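Local coordinates for pili retraction protein PilT (Thermus thermophilus, PDB 5FL3) that probably binds and hydrolyses ATP to power retraction of type IV pili, at residues 161-166 with 206-211. Sequence-based numbering, arbitrary orientation.
Sequences YAKNII and DPDVIM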
loop_
_atom_site.group_PDB
_atom_site.type_symbol
_atom_site.label_atom_id
_atom_site.label_comp_id
_atom_site.label_asym_id
_atom_site.label_seq_id
_atom_site.Cartn_x
_atom_site.Cartn_y
_atom_site.Cartn_z
ATOM N N TYR A 161 -11.837 -15.186 -10.423
ATOM C CA TYR A 161 -13.190 -14.639 -10.530
ATOM C C TYR A 161 -13.392 -13.826 -11.806
ATOM O O TYR A 161 -12.475 -13.177 -12.283
ATOM C CB TYR A 161 -13.514 -13.760 -9.326
ATOM C CG TYR A 161 -13.470 -14.454 -7.984
ATOM C CD1 TYR A 161 -14.577 -15.127 -7.491
ATOM C CD2 TYR A 161 -12.332 -14.405 -7.190
ATOM C CE1 TYR A 161 -14.546 -15.747 -6.253
ATOM C CE2 TYR A 161 -12.291 -15.015 -5.957
ATOM C CZ TYR A 161 -13.402 -15.689 -5.490
ATOM O OH TYR A 161 -13.364 -16.304 -4.255
ATOM N N ALA A 162 -14.595 -13.863 -12.362
ATOM C CA ALA A 162 -14.890 -13.067 -13.553
ATOM C C ALA A 162 -15.605 -11.772 -13.147
ATOM O O ALA A 162 -16.828 -11.712 -13.084
ATOM C CB ALA A 162 -15.725 -13.861 -14.540
ATOM N N LYS A 163 -14.817 -10.743 -12.870
ATOM C CA LYS A 163 -15.341 -9.518 -12.310
ATOM C C LYS A 163 -14.823 -8.272 -13.005
ATOM O O LYS A 163 -13.814 -8.291 -13.721
ATOM C CB LYS A 163 -15.012 -9.459 -10.817
ATOM C CG LYS A 163 -15.947 -10.317 -9.990
ATOM C CD LYS A 163 -15.385 -10.611 -8.630
ATOM C CE LYS A 163 -16.293 -11.588 -7.878
ATOM N NZ LYS A 163 -17.504 -10.924 -7.307
ATOM N N ASN A 164 -15.535 -7.177 -12.803
ATOM C CA ASN A 164 -15.024 -5.907 -13.257
ATOM C C ASN A 164 -14.365 -5.156 -12.081
ATOM O O ASN A 164 -15.028 -4.733 -11.134
ATOM C CB ASN A 164 -16.142 -5.099 -13.885
ATOM C CG ASN A 164 -15.637 -3.851 -14.529
ATOM O OD1 ASN A 164 -14.541 -3.840 -15.114
ATOM N ND2 ASN A 164 -16.415 -2.773 -14.421
ATOM N N ILE A 165 -13.052 -5.020 -12.142
ATOM C CA ILE A 165 -12.263 -4.412 -11.075
ATOM C C ILE A 165 -11.772 -3.049 -11.501
ATOM O O ILE A 165 -11.027 -2.944 -12.481
ATOM C CB ILE A 165 -11.040 -5.252 -10.724
ATOM C CG1 ILE A 165 -11.442 -6.665 -10.260
ATOM C CG2 ILE A 165 -10.221 -4.547 -9.704
ATOM C CD1 ILE A 165 -10.239 -7.637 -10.220
ATOM N N ILE A 166 -12.185 -2.015 -10.769
ATOM C CA ILE A 166 -11.812 -0.641 -11.091
ATOM C C ILE A 166 -10.980 -0.048 -9.964
ATOM O O ILE A 166 -11.431 0.055 -8.820
ATOM C CB ILE A 166 -13.052 0.233 -11.337
ATOM C CG1 ILE A 166 -13.972 -0.448 -12.366
ATOM C CG2 ILE A 166 -12.651 1.648 -11.774
ATOM C CD1 ILE A 166 -15.255 0.322 -12.641
ATOM N N ASP A 206 -20.412 -0.038 -13.820
ATOM C CA ASP A 206 -20.760 -1.429 -13.551
ATOM C C ASP A 206 -19.599 -2.237 -12.915
ATOM O O ASP A 206 -19.160 -3.255 -13.455
ATOM C CB ASP A 206 -21.227 -2.087 -14.845
ATOM C CG ASP A 206 -21.795 -3.487 -14.627
ATOM O OD1 ASP A 206 -22.493 -3.711 -13.621
ATOM O OD2 ASP A 206 -21.519 -4.373 -15.460
ATOM N N PRO A 207 -19.097 -1.784 -11.754
ATOM C CA PRO A 207 -17.983 -2.509 -11.154
ATOM C C PRO A 207 -18.444 -3.618 -10.203
ATOM O O PRO A 207 -19.517 -3.512 -9.641
ATOM C CB PRO A 207 -17.267 -1.406 -10.380
ATOM C CG PRO A 207 -18.383 -0.592 -9.868
ATOM C CD PRO A 207 -19.440 -0.594 -10.950
ATOM N N ASP A 208 -17.633 -4.651 -10.013
ATOM C CA ASP A 208 -17.814 -5.558 -8.873
ATOM C C ASP A 208 -16.865 -5.180 -7.737
ATOM O O ASP A 208 -17.221 -5.260 -6.551
ATOM C CB ASP A 208 -17.566 -7.014 -9.265
ATOM C CG ASP A 208 -18.428 -7.459 -10.419
ATOM O OD1 ASP A 208 -19.649 -7.640 -10.200
ATOM O OD2 ASP A 208 -17.884 -7.616 -11.535
ATOM N N VAL A 209 -15.644 -4.791 -8.113
ATOM C CA VAL A 209 -14.610 -4.479 -7.143
ATOM C C VAL A 209 -14.080 -3.104 -7.431
ATOM O O VAL A 209 -13.703 -2.811 -8.576
ATOM C CB VAL A 209 -13.446 -5.497 -7.178
ATOM C CG1 VAL A 209 -12.455 -5.209 -6.051
ATOM C CG2 VAL A 209 -13.989 -6.927 -7.073
ATOM N N ILE A 210 -14.077 -2.252 -6.405
ATOM C CA ILE A 210 -13.477 -0.932 -6.525
ATOM C C ILE A 210 -12.324 -0.758 -5.532
ATOM O O ILE A 210 -12.470 -0.946 -4.330
ATOM C CB ILE A 210 -14.510 0.198 -6.299
ATOM C CG1 ILE A 210 -15.727 0.021 -7.211
ATOM C CG2 ILE A 210 -13.850 1.585 -6.484
ATOM C CD1 ILE A 210 -16.862 0.995 -6.899
ATOM N N MET A 211 -11.164 -0.397 -6.054
ATOM C CA MET A 211 -10.031 -0.102 -5.200
ATOM C C MET A 211 -9.744 1.388 -5.241
ATOM O O MET A 211 -9.500 1.952 -6.302
ATOM C CB MET A 211 -8.806 -0.905 -5.629
ATOM C CG MET A 211 -7.700 -0.905 -4.597
ATOM S SD MET A 211 -6.460 0.363 -4.884
ATOM C CE MET A 211 -5.379 -0.529 -5.998
HETATM O O HOH W 1 -17.946 -8.025 -5.742
#
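Asn164, the first residue of its strand, is gripped through backbone and side chain alike by residues 206-209, a worked example of how a parallel strand pair can be closed at its start. Asn164 N-H runs almost straight (170°) to Asp208 OD2, 2.7 Å from N, and meets that oxygen on its anti lone pair; Asp208 CG lies beside the Asp208 backbone N (chi1 -56°), which turns the carboxylate to the neighbouring strand. Asn164 O takes two donors, Asp208 N in the carbonyl plane at 2.8 Å and Val209 N, tilted from it, at 3.1 Å. Asn164 ND2 donates to Asp206 O (2.9 Å) from above that carbonyl's plane. The Val209 bond opens the regular parallel pairing, which Ile166 N to Val209 O and Met211 N to Ile166 O continue, both at 2.8 Å; Ile165 bonds instead to strand 182-187. Ile165 lies alongside Val209 on one face, while Ile166 CD1 meets Pro207 CB. A water links Lys163 NZ, weakly, to Asp208 O. Replacing Asp208 by alanine is likely to leave the Asn164 N-H without this acceptor. In these inner strands of the P-loop NTPase core, the carboxylate probably takes the place of a main-chain acceptor where regular pairing begins.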